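Local coordinates for CRISPR-associated protein Cas6 C-terminal domain-containing protein (Thermus thermophilus, PDB 4C8Z), which probably acts as a CRISPR-associated endoribonuclease of the Cas6 family, cleaving RNA in antiviral defence, at residues 21-26 / 186-191; 35-40 / 68-73; 43-48 / 152-157. All blocks are in the same frame, centred on the assembly; numbering follows the deposited sequence.

Contact 1 of 3, residues 21-26 / 186-191. With nucleotides of chain C.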
loop_
_atom_site.group_PDB
_atom_site.type_symbol
_atom_site.label_atom_id
_atom_site.label_comp_id
_atom_site.label_asym_id
_atom_site.label_seq_id
_atom_site.Cartn_x
_atom_site.Cartn_y
_atom_site.Cartn_z
ATOM N N GLU A 21 10.024 24.543 -3.019
ATOM C CA GLU A 21 8.696 24.141 -3.439
ATOM C C GLU A 21 8.834 23.370 -4.735
ATOM O O GLU A 21 9.633 23.737 -5.573
ATOM C CB GLU A 21 7.845 25.366 -3.662
ATOM C CG GLU A 21 7.247 25.866 -2.380
ATOM C CD GLU A 21 6.533 27.170 -2.550
ATOM O OE1 GLU A 21 6.467 27.632 -3.713
ATOM O OE2 GLU A 21 6.055 27.735 -1.529
ATOM N N PRO A 22 8.051 22.296 -4.908
ATOM C CA PRO A 22 8.199 21.418 -6.083
ATOM C C PRO A 22 8.181 22.126 -7.434
ATOM O O PRO A 22 9.106 21.927 -8.229
ATOM C CB PRO A 22 6.997 20.482 -5.959
ATOM C CG PRO A 22 6.768 20.410 -4.479
ATOM C CD PRO A 22 7.068 21.763 -3.945
ATOM N N LEU A 23 7.150 22.915 -7.693
ATOM C CA LEU A 23 6.985 23.580 -8.981
ATOM C C LEU A 23 8.034 24.663 -9.221
ATOM O O LEU A 23 8.432 24.904 -10.355
ATOM C CB LEU A 23 5.575 24.190 -9.072
ATOM C CG LEU A 23 4.430 23.210 -9.329
ATOM C CD1 LEU A 23 3.104 23.909 -9.205
ATOM C CD2 LEU A 23 4.561 22.588 -10.714
ATOM N N GLY A 24 8.457 25.327 -8.151
ATOM C CA GLY A 24 9.507 26.318 -8.229
ATOM C C GLY A 24 10.838 25.648 -8.511
ATOM O O GLY A 24 11.653 26.157 -9.286
ATOM N N LEU A 25 11.064 24.496 -7.889
ATOM C CA LEU A 25 12.302 23.738 -8.093
ATOM C C LEU A 25 12.400 23.203 -9.534
ATOM O O LEU A 25 13.456 23.302 -10.198
ATOM C CB LEU A 25 12.362 22.573 -7.098
ATOM C CG LEU A 25 13.469 21.531 -7.315
ATOM C CD1 LEU A 25 14.787 22.087 -7.027
ATOM C CD2 LEU A 25 13.225 20.333 -6.424
ATOM N N ARG A 26 11.299 22.630 -10.021
ATOM C CA ARG A 26 11.288 22.183 -11.403
ATOM C C ARG A 26 11.400 23.371 -12.359
ATOM O O ARG A 26 12.066 23.268 -13.378
ATOM C CB ARG A 26 10.039 21.379 -11.726
ATOM C CG ARG A 26 10.159 20.622 -13.031
ATOM C CD ARG A 26 8.944 19.767 -13.282
ATOM N NE ARG A 26 7.736 20.544 -13.568
ATOM C CZ ARG A 26 6.522 20.010 -13.662
ATOM N NH1 ARG A 26 6.352 18.713 -13.489
ATOM N NH2 ARG A 26 5.476 20.761 -13.932
ATOM N N PRO A 186 0.358 14.526 1.276
ATOM C CA PRO A 186 -0.107 15.358 0.160
ATOM C C PRO A 186 0.983 15.540 -0.883
ATOM O O PRO A 186 2.171 15.551 -0.556
ATOM C CB PRO A 186 -0.464 16.701 0.829
ATOM C CG PRO A 186 -0.638 16.395 2.273
ATOM C CD PRO A 186 0.326 15.259 2.556
ATOM N N ALA A 187 0.581 15.658 -2.137
ATOM C CA ALA A 187 1.542 15.880 -3.195
ATOM C C ALA A 187 0.986 16.831 -4.210
ATOM O O ALA A 187 0.059 16.501 -4.954
ATOM C CB ALA A 187 1.898 14.607 -3.836
ATOM N N ARG A 188 1.550 18.033 -4.209
ATOM C CA ARG A 188 1.174 19.057 -5.169
ATOM C C ARG A 188 1.916 18.813 -6.495
ATOM O O ARG A 188 3.138 18.842 -6.553
ATOM C CB ARG A 188 1.467 20.462 -4.630
ATOM C CG ARG A 188 0.934 21.562 -5.516
ATOM C CD ARG A 188 1.226 22.938 -4.947
ATOM N NE ARG A 188 0.648 24.008 -5.762
ATOM C CZ ARG A 188 0.879 25.306 -5.577
ATOM N NH1 ARG A 188 1.688 25.714 -4.604
ATOM N NH2 ARG A 188 0.301 26.207 -6.366
ATOM N N THR A 189 1.150 18.536 -7.541
ATOM C CA THR A 189 1.663 18.481 -8.895
ATOM C C THR A 189 0.889 19.536 -9.667
ATOM O O THR A 189 0.367 20.466 -9.067
ATOM C CB THR A 189 1.458 17.088 -9.517
ATOM O OG1 THR A 189 0.112 16.929 -9.947
ATOM C CG2 THR A 189 1.750 16.009 -8.507
ATOM N N GLU A 190 0.811 19.390 -10.987
ATOM C CA GLU A 190 -0.043 20.234 -11.822
ATOM C C GLU A 190 -1.480 20.032 -11.367
ATOM O O GLU A 190 -2.364 20.830 -11.642
ATOM C CB GLU A 190 0.084 19.844 -13.293
ATOM C CG GLU A 190 1.493 19.953 -13.877
ATOM C CD GLU A 190 2.404 18.772 -13.535
ATOM O OE1 GLU A 190 1.904 17.725 -13.080
ATOM O OE2 GLU A 190 3.630 18.885 -13.721
ATOM N N VAL A 191 -1.699 18.935 -10.668
ATOM C CA VAL A 191 -2.979 18.640 -10.063
ATOM C C VAL A 191 -2.668 18.117 -8.650
ATOM O O VAL A 191 -1.615 17.510 -8.432
ATOM C CB VAL A 191 -3.741 17.636 -10.967
ATOM C CG1 VAL A 191 -3.549 16.189 -10.526
ATOM C CG2 VAL A 191 -5.168 18.007 -11.058
ATOM P P G C 16 -13.466 14.336 -10.821
ATOM O OP1 G C 16 -14.011 14.961 -9.599
ATOM O OP2 G C 16 -14.343 13.527 -11.690
ATOM O "O5'" G C 16 -12.901 15.574 -11.638
ATOM C "C5'" G C 16 -12.112 15.410 -12.802
ATOM C "C4'" G C 16 -11.175 16.582 -12.964
ATOM O "O4'" G C 16 -10.330 16.696 -11.790
ATOM C "C3'" G C 16 -10.209 16.523 -14.138
ATOM O "O3'" G C 16 -10.821 17.017 -15.315
ATOM C "C2'" G C 16 -9.035 17.374 -13.659
ATOM O "O2'" G C 16 -9.295 18.759 -13.855
ATOM C "C1'" G C 16 -9.027 17.087 -12.157
ATOM N N9 G C 16 -8.116 15.998 -11.761
ATOM C C8 G C 16 -7.804 14.860 -12.463
ATOM N N7 G C 16 -7.011 14.062 -11.820
ATOM C C5 G C 16 -6.793 14.702 -10.615
ATOM C C6 G C 16 -5.996 14.307 -9.518
ATOM O O6 G C 16 -5.315 13.272 -9.422
ATOM N N1 G C 16 -6.052 15.250 -8.485
ATOM C C2 G C 16 -6.786 16.425 -8.504
ATOM N N2 G C 16 -6.707 17.212 -7.415
ATOM N N3 G C 16 -7.530 16.801 -9.532
ATOM C C4 G C 16 -7.479 15.894 -10.545
#

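Contact 2 of 3, residues 35-40 / 68-73. With K (potassium ion), chain E.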
loop_
_atom_site.group_PDB
_atom_site.type_symbol
_atom_site.label_atom_id
_atom_site.label_comp_id
_atom_site.label_asym_id
_atom_site.label_seq_id
_atom_site.Cartn_x
_atom_site.Cartn_y
_atom_site.Cartn_z
ATOM N N GLU A 35 18.740 26.670 -22.210
ATOM C CA GLU A 35 19.830 27.149 -23.040
ATOM C C GLU A 35 20.676 25.991 -23.583
ATOM O O GLU A 35 21.111 26.013 -24.731
ATOM C CB GLU A 35 20.706 28.103 -22.217
ATOM C CG GLU A 35 19.953 29.306 -21.644
ATOM C CD GLU A 35 19.387 30.215 -22.727
ATOM O OE1 GLU A 35 19.865 30.128 -23.883
ATOM O OE2 GLU A 35 18.457 31.004 -22.418
ATOM N N VAL A 36 20.900 24.986 -22.741
ATOM C CA VAL A 36 21.734 23.830 -23.077
ATOM C C VAL A 36 20.949 22.709 -23.734
ATOM O O VAL A 36 21.484 21.988 -24.567
ATOM C CB VAL A 36 22.372 23.234 -21.813
ATOM C CG1 VAL A 36 23.291 24.252 -21.210
ATOM C CG2 VAL A 36 21.295 22.791 -20.805
ATOM N N ALA A 37 19.675 22.579 -23.354
ATOM C CA ALA A 37 18.897 21.355 -23.594
ATOM C C ALA A 37 17.383 21.592 -23.490
ATOM O O ALA A 37 16.755 21.057 -22.594
ATOM C CB ALA A 37 19.324 20.267 -22.601
ATOM N N PRO A 38 16.791 22.392 -24.411
ATOM C CA PRO A 38 15.336 22.631 -24.340
ATOM C C PRO A 38 14.515 21.446 -24.857
ATOM O O PRO A 38 13.285 21.480 -24.793
ATOM C CB PRO A 38 15.145 23.859 -25.238
ATOM C CG PRO A 38 16.255 23.750 -26.242
ATOM C CD PRO A 38 17.419 23.151 -25.508
ATOM N N GLU A 39 15.197 20.417 -25.354
ATOM C CA GLU A 39 14.522 19.247 -25.902
ATOM C C GLU A 39 13.827 18.437 -24.785
ATOM O O GLU A 39 12.794 17.797 -25.027
ATOM C CB GLU A 39 15.500 18.343 -26.701
ATOM C CG GLU A 39 16.507 17.529 -25.872
ATOM C CD GLU A 39 17.736 18.348 -25.483
ATOM O OE1 GLU A 39 17.774 19.551 -25.848
ATOM O OE2 GLU A 39 18.655 17.803 -24.808
ATOM N N VAL A 40 14.391 18.476 -23.572
ATOM C CA VAL A 40 14.052 17.480 -22.573
ATOM C C VAL A 40 12.730 17.754 -21.908
ATOM O O VAL A 40 12.170 16.851 -21.312
ATOM C CB VAL A 40 15.159 17.256 -21.449
ATOM C CG1 VAL A 40 16.580 17.528 -21.952
ATOM C CG2 VAL A 40 14.865 18.050 -20.186
ATOM N N GLU A 68 24.932 10.954 -19.426
ATOM C CA GLU A 68 26.180 11.704 -19.369
ATOM C C GLU A 68 26.104 13.085 -19.994
ATOM O O GLU A 68 26.621 14.053 -19.434
ATOM C CB GLU A 68 27.271 10.919 -20.054
ATOM C CG GLU A 68 27.702 9.760 -19.239
ATOM C CD GLU A 68 28.801 8.980 -19.878
ATOM O OE1 GLU A 68 28.818 8.861 -21.115
ATOM O OE2 GLU A 68 29.665 8.488 -19.137
ATOM N N GLY A 69 25.456 13.178 -21.147
ATOM C CA GLY A 69 25.359 14.437 -21.865
ATOM C C GLY A 69 24.861 15.571 -21.003
ATOM O O GLY A 69 25.360 16.705 -21.073
ATOM N N LEU A 70 23.877 15.270 -20.164
ATOM C CA LEU A 70 23.308 16.295 -19.310
ATOM C C LEU A 70 24.273 16.679 -18.204
ATOM O O LEU A 70 24.403 17.851 -17.869
ATOM C CB LEU A 70 22.002 15.817 -18.699
ATOM C CG LEU A 70 20.724 16.248 -19.406
ATOM C CD1 LEU A 70 19.557 15.920 -18.495
ATOM C CD2 LEU A 70 20.685 17.731 -19.817
ATOM N N TYR A 71 24.934 15.691 -17.617
ATOM C CA TYR A 71 25.919 15.982 -16.593
ATOM C C TYR A 71 26.968 16.922 -17.195
ATOM O O TYR A 71 27.271 17.967 -16.620
ATOM C CB TYR A 71 26.568 14.702 -16.031
ATOM C CG TYR A 71 27.656 15.020 -15.037
ATOM C CD1 TYR A 71 28.886 15.426 -15.467
ATOM C CD2 TYR A 71 27.436 14.971 -13.665
ATOM C CE1 TYR A 71 29.879 15.763 -14.586
ATOM C CE2 TYR A 71 28.448 15.302 -12.758
ATOM C CZ TYR A 71 29.672 15.692 -13.240
ATOM O OH TYR A 71 30.723 16.046 -12.419
ATOM N N ALA A 72 27.525 16.559 -18.346
ATOM C CA ALA A 72 28.512 17.423 -18.988
ATOM C C ALA A 72 27.936 18.818 -19.128
ATOM O O ALA A 72 28.534 19.790 -18.678
ATOM C CB ALA A 72 28.921 16.885 -20.374
ATOM N N ARG A 73 26.753 18.905 -19.731
ATOM C CA ARG A 73 26.186 20.205 -20.072
ATOM C C ARG A 73 25.525 20.920 -18.895
ATOM O O ARG A 73 25.150 22.060 -19.026
ATOM C CB ARG A 73 25.185 20.065 -21.233
ATOM C CG ARG A 73 25.821 19.772 -22.612
ATOM C CD ARG A 73 24.734 19.504 -23.665
ATOM N NE ARG A 73 23.925 18.333 -23.314
ATOM C CZ ARG A 73 22.756 18.019 -23.874
ATOM N NH1 ARG A 73 22.246 18.801 -24.824
ATOM N NH2 ARG A 73 22.098 16.917 -23.477
HETATM K K K E . 10.045 16.056 -19.865
#

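Contact 3 of 3, residues 43-48 / 152-157. With K (potassium ion), chain E; nucleotides of chain C.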
loop_
_atom_site.group_PDB
_atom_site.type_symbol
_atom_site.label_atom_id
_atom_site.label_comp_id
_atom_site.label_asym_id
_atom_site.label_seq_id
_atom_site.Cartn_x
_atom_site.Cartn_y
_atom_site.Cartn_z
ATOM N N GLN A 43 10.204 15.717 -23.706
ATOM C CA GLN A 43 10.488 14.287 -23.759
ATOM C C GLN A 43 9.610 13.534 -22.768
ATOM O O GLN A 43 9.489 13.932 -21.622
ATOM C CB GLN A 43 11.950 14.028 -23.437
ATOM C CG GLN A 43 12.794 13.927 -24.655
ATOM C CD GLN A 43 14.276 13.952 -24.337
ATOM O OE1 GLN A 43 14.694 13.722 -23.186
ATOM N NE2 GLN A 43 15.083 14.220 -25.360
ATOM N N GLY A 44 8.990 12.457 -23.220
ATOM C CA GLY A 44 8.098 11.696 -22.379
ATOM C C GLY A 44 8.786 10.932 -21.260
ATOM O O GLY A 44 8.139 10.502 -20.303
ATOM N N GLU A 45 10.096 10.751 -21.371
ATOM C CA GLU A 45 10.818 10.033 -20.346
ATOM C C GLU A 45 11.991 10.876 -19.894
ATOM O O GLU A 45 12.830 11.252 -20.693
ATOM C CB GLU A 45 11.248 8.663 -20.864
ATOM C CG GLU A 45 11.280 7.615 -19.772
ATOM C CD GLU A 45 10.690 6.283 -20.221
ATOM O OE1 GLU A 45 10.730 5.973 -21.447
ATOM O OE2 GLU A 45 10.156 5.568 -19.335
ATOM N N ASN A 46 12.051 11.193 -18.608
ATOM C CA ASN A 46 13.043 12.155 -18.122
ATOM C C ASN A 46 14.412 11.589 -17.821
ATOM O O ASN A 46 14.501 10.670 -17.021
ATOM C CB ASN A 46 12.577 12.800 -16.833
ATOM C CG ASN A 46 11.577 13.869 -17.063
ATOM O OD1 ASN A 46 11.490 14.434 -18.154
ATOM N ND2 ASN A 46 10.804 14.174 -16.029
ATOM N N PRO A 47 15.486 12.203 -18.379
ATOM C CA PRO A 47 16.862 11.759 -18.120
ATOM C C PRO A 47 17.426 12.291 -16.797
ATOM O O PRO A 47 18.655 12.405 -16.615
ATOM C CB PRO A 47 17.643 12.364 -19.281
ATOM C CG PRO A 47 16.610 13.115 -20.137
ATOM C CD PRO A 47 15.475 13.373 -19.274
ATOM N N PHE A 48 16.525 12.578 -15.867
ATOM C CA PHE A 48 16.895 13.217 -14.613
ATOM C C PHE A 48 15.814 13.016 -13.562
ATOM O O PHE A 48 14.724 12.597 -13.885
ATOM C CB PHE A 48 17.051 14.722 -14.829
ATOM C CG PHE A 48 15.747 15.431 -15.069
ATOM C CD1 PHE A 48 15.163 15.426 -16.328
ATOM C CD2 PHE A 48 15.103 16.099 -14.037
ATOM C CE1 PHE A 48 13.979 16.069 -16.556
ATOM C CE2 PHE A 48 13.925 16.747 -14.265
ATOM C CZ PHE A 48 13.356 16.723 -15.533
ATOM N N LEU A 152 12.862 -0.339 -13.901
ATOM C CA LEU A 152 13.421 -1.115 -14.982
ATOM C C LEU A 152 13.340 -0.361 -16.297
ATOM O O LEU A 152 14.327 -0.304 -17.020
ATOM C CB LEU A 152 12.706 -2.465 -15.092
ATOM C CG LEU A 152 13.203 -3.430 -16.184
ATOM C CD1 LEU A 152 14.703 -3.757 -16.110
ATOM C CD2 LEU A 152 12.410 -4.692 -16.061
ATOM N N ARG A 153 12.176 0.231 -16.573
ATOM C CA ARG A 153 11.906 0.956 -17.814
ATOM C C ARG A 153 12.957 2.033 -18.105
ATOM O O ARG A 153 13.472 2.156 -19.231
ATOM C CB ARG A 153 10.537 1.623 -17.739
ATOM C CG ARG A 153 10.130 2.349 -19.011
ATOM C CD ARG A 153 8.792 3.049 -18.867
ATOM N NE ARG A 153 8.879 4.250 -18.016
ATOM C CZ ARG A 153 8.019 4.567 -17.049
ATOM N NH1 ARG A 153 6.985 3.770 -16.774
ATOM N NH2 ARG A 153 8.200 5.679 -16.337
ATOM N N ARG A 154 13.252 2.802 -17.065
ATOM C CA ARG A 154 14.162 3.919 -17.157
ATOM C C ARG A 154 15.617 3.470 -17.177
ATOM O O ARG A 154 16.435 4.054 -17.901
ATOM C CB ARG A 154 13.857 4.917 -16.046
ATOM C CG ARG A 154 12.568 5.685 -16.340
ATOM C CD ARG A 154 11.966 6.408 -15.148
ATOM N NE ARG A 154 12.375 7.813 -15.185
ATOM C CZ ARG A 154 12.826 8.503 -14.141
ATOM N NH1 ARG A 154 12.907 7.934 -12.940
ATOM N NH2 ARG A 154 13.182 9.770 -14.290
ATOM N N LEU A 155 15.931 2.419 -16.422
ATOM C CA LEU A 155 17.204 1.715 -16.604
ATOM C C LEU A 155 17.427 1.324 -18.060
ATOM O O LEU A 155 18.490 1.591 -18.608
ATOM C CB LEU A 155 17.264 0.446 -15.747
ATOM C CG LEU A 155 18.663 -0.137 -15.522
ATOM C CD1 LEU A 155 19.495 0.787 -14.650
ATOM C CD2 LEU A 155 18.636 -1.528 -14.915
ATOM N N GLU A 156 16.440 0.671 -18.678
ATOM C CA GLU A 156 16.582 0.251 -20.077
ATOM C C GLU A 156 16.632 1.466 -20.992
ATOM O O GLU A 156 17.363 1.473 -21.977
ATOM C CB GLU A 156 15.451 -0.693 -20.524
ATOM C CG GLU A 156 15.153 -1.855 -19.574
ATOM C CD GLU A 156 14.594 -3.075 -20.285
ATOM O OE1 GLU A 156 13.663 -2.931 -21.099
ATOM O OE2 GLU A 156 15.101 -4.187 -20.048
ATOM N N ALA A 157 15.856 2.491 -20.670
ATOM C CA ALA A 157 15.815 3.712 -21.484
ATOM C C ALA A 157 17.177 4.394 -21.552
ATOM O O ALA A 157 17.688 4.647 -22.642
ATOM C CB ALA A 157 14.768 4.676 -20.960
HETATM K K K E . 10.045 16.056 -19.865
ATOM P P G C 27 6.821 11.215 -15.491
ATOM O OP1 G C 27 8.171 11.226 -14.871
ATOM O OP2 G C 27 5.614 11.379 -14.645
ATOM O "O5'" G C 27 6.716 12.306 -16.651
ATOM C "C5'" G C 27 7.781 12.498 -17.575
ATOM C "C4'" G C 27 7.430 13.546 -18.603
ATOM O "O4'" G C 27 6.298 13.102 -19.408
ATOM C "C3'" G C 27 6.976 14.899 -18.075
ATOM O "O3'" G C 27 8.045 15.719 -17.654
ATOM C "C2'" G C 27 6.221 15.457 -19.265
ATOM O "O2'" G C 27 7.112 15.903 -20.282
ATOM C "C1'" G C 27 5.506 14.216 -19.769
ATOM N N9 G C 27 4.207 14.090 -19.120
ATOM C C8 G C 27 3.958 13.213 -18.095
ATOM N N7 G C 27 2.746 13.282 -17.673
ATOM C C5 G C 27 2.183 14.273 -18.469
ATOM C C6 G C 27 0.871 14.781 -18.439
ATOM O O6 G C 27 -0.079 14.468 -17.721
ATOM N N1 G C 27 0.700 15.767 -19.364
ATOM C C2 G C 27 1.625 16.240 -20.250
ATOM N N2 G C 27 1.007 17.184 -20.975
ATOM N N3 G C 27 2.860 15.781 -20.308
ATOM C C4 G C 27 3.065 14.801 -19.379
ATOM P P G C 26 4.384 5.311 -13.917
ATOM O OP1 G C 26 5.540 4.997 -13.057
ATOM O OP2 G C 26 3.264 6.112 -13.349
ATOM O "O5'" G C 26 5.005 6.042 -15.164
ATOM C "C5'" G C 26 5.014 7.449 -15.241
ATOM C "C4'" G C 26 5.396 7.896 -16.623
ATOM O "O4'" G C 26 4.370 7.536 -17.583
ATOM C "C3'" G C 26 5.556 9.387 -16.809
ATOM O "O3'" G C 26 6.771 9.843 -16.287
ATOM C "C2'" G C 26 5.415 9.535 -18.317
ATOM O "O2'" G C 26 6.589 9.108 -18.991
ATOM C "C1'" G C 26 4.302 8.526 -18.592
ATOM N N9 G C 26 2.964 9.123 -18.505
ATOM C C8 G C 26 2.058 8.708 -17.562
ATOM N N7 G C 26 0.941 9.343 -17.634
ATOM C C5 G C 26 1.133 10.211 -18.694
ATOM C C6 G C 26 0.221 11.127 -19.211
ATOM O O6 G C 26 -0.938 11.358 -18.847
ATOM N N1 G C 26 0.766 11.822 -20.260
ATOM C C2 G C 26 2.008 11.681 -20.787
ATOM N N2 G C 26 2.071 12.555 -21.803
ATOM N N3 G C 26 2.904 10.815 -20.326
ATOM C C4 G C 26 2.387 10.117 -19.269
ATOM P P G C 25 -0.400 0.054 -14.818
ATOM O OP1 G C 25 -0.679 -0.706 -13.572
ATOM O OP2 G C 25 -1.429 0.970 -15.346
ATOM O "O5'" G C 25 1.000 0.818 -14.665
ATOM C "C5'" G C 25 1.118 2.225 -14.778
ATOM C "C4'" G C 25 2.189 2.625 -15.760
ATOM O "O4'" G C 25 1.628 2.710 -17.095
ATOM C "C3'" G C 25 2.785 3.999 -15.512
ATOM O "O3'" G C 25 3.815 3.959 -14.547
ATOM C "C2'" G C 25 3.245 4.436 -16.890
ATOM O "O2'" G C 25 4.506 3.878 -17.222
ATOM C "C1'" G C 25 2.177 3.814 -17.783
ATOM N N9 G C 25 1.102 4.773 -18.108
ATOM C C8 G C 25 -0.118 4.860 -17.467
ATOM N N7 G C 25 -0.897 5.791 -17.943
ATOM C C5 G C 25 -0.141 6.360 -18.962
ATOM C C6 G C 25 -0.491 7.429 -19.830
ATOM O O6 G C 25 -1.525 8.115 -19.905
ATOM N N1 G C 25 0.535 7.705 -20.715
ATOM C C2 G C 25 1.743 7.074 -20.799
ATOM N N2 G C 25 2.367 7.695 -21.823
ATOM N N3 G C 25 2.111 6.057 -20.001
ATOM C C4 G C 25 1.115 5.755 -19.099
#

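Contact 1 of 3, residues 21-26 / 186-191
Arg-26 and Glu-190 join the start of helix 22-36 to the loop that follows strand 176-188. The guanidinium of Arg-26 meets the carboxylate end-on, and both of its terminal nitrogens go to one oxygen. Arg-26 NH2 lies 2.6 Å from Glu-190 OE2 and uses that oxygen's anti lone pair. Arg-26 NH1 lies 2.7 Å from Glu-190 OE2. Both bonds are clearly bent, as expected when two N-H groups share one acceptor. The two flat groups are nearly coplanar, 19° apart. The bend of Glu-190 at chi2 (80°) turns its carboxylate back toward the helix. Glu-190 OE1 forms a salt bridge with Lys-230, and Arg-26 NH1 has a second acceptor in Ser-232 OG. The carboxylate is thus held between two basic residues, which is likely to favour its charged form.

Leu-23 and Arg-188 supply most of the remaining contact. Leu-23 CD1 lies over one face of the Arg-188 guanidinium, 4.2 Å from Arg-188 NE. Arg-188 O accepts from Tyr-235 OH. Val-191 packs on G16 of chain C. The contact joins a helix on the first antiparallel sheet to the second sheet, consistent with the paired ferredoxin-like (RAMP) domains of Cas6 proteins.

Contact 2 of 3, residues 35-40 / 68-73
Arg-73 of helix 68-80 reaches over to the end of helix 22-36 and the turn after it, where Val-36, Ala-37 and Glu-39 receive it. The charged interaction is a long salt bridge. Glu-39 OE2 lies 3.7 Å from Arg-73 NH1 and is at the edge of the guanidinium, near its plane. The two side chains come from opposite directions, and their flat groups are 17° apart. Glu-39 arrives by a folded path: CG stands between its backbone N and carbonyl carbon (chi1 73°), and the chain bends again at chi2.

The clear hydrogen bond of this arginine lies within its own helix. Arg-73 NE donates to Gly-69 O at 3.1 Å, nearly straight at 168°. The donor stands above the carbonyl plane. The backbone N of Arg-73 reaches the same oxygen from the opposite face, so Gly-69 O accepts two bonds. This fixes the root of the guanidinium against the helix. Val-36 O is 3.3 Å from Arg-73 NH1.

The carbon contacts are few. Ala-37 CB sits over one face of the guanidinium, 4.0 Å from Arg-73 NH1. The apolar pair is Ala-37 CB with Leu-70 CD2, at 4.0 Å. Val-36 CG1 lies against Arg-73 O at 3.6 Å. Leu-70 also touches Leu-33 and Pro-47.

A type I beta turn from Ala-37 to Val-40 leads to a potassium ion, which Val-40 O binds at 2.7 Å. The chemistry implies a join that rests largely on the arginine, with a long ion pair at its exposed side.

Contact 3 of 3, residues 43-48 / 152-157
Arg-154 reaches from helix 144-158 to the backbone of Asn-46. Arg-154 NH2 donates to Asn-46 O at 3.2 Å, with an N-H...O angle of 138°. Phe-48 O is also 3.2 Å from Arg-154 NH2 and lies in the guanidinium plane. The chain bends at chi3 (98°), which turns the guanidinium to these carbonyls. Arg-154 NH1 bonds to Ser-225 O. Glu-45 pairs with Arg-153 in a salt bridge, but its carboxylate is modelled too close for the details to be sure.

Arg-153 also turns to the RNA. Arg-153 NH1 and NH2 each make a weak hydrogen bond, at 3.4 Å, to O5' of G26 of chain C. Gly-44 O accepts from O2' of that nucleotide; this bond is very short, so its geometry is doubtful. Gln-43 O and Asn-46 OD1 bind the potassium ion, both at 2.8 Å. O2' and O3' of G27 of chain C, Val-40, His-41 and Tyr-30 also bind it.

The packing runs along the aliphatic parts of Glu-45 and Arg-154, with their CG atoms 4.1 Å apart. Phe-48 stacks on Phe-29 and begins strand 48-53. Leu-152 and Leu-155 pack on helix 209-225, so the contact ties the loop after helix 22-36 to helices 144-158 and 209-225.

In the fold
Contacts 1 and 2 both use helix 22-36, contact 1 at its start and contact 2 at its end. Their centres are about 22 Å apart. Contact 3 takes the loop between this helix and strand 48-53; its centre is about 20 Å from that of contact 1 and about 15 Å from that of contact 2. Along the chain, contacts 2 and 3 are nested inside the loop closed by contact 1, and their own segments alternate. They touch each other, and both reach the potassium ion. Contacts 1 and 3 join the early and later parts of the chain, and both meet nucleotides of chain C. Contact 2 stays among the early elements, beside the potassium site.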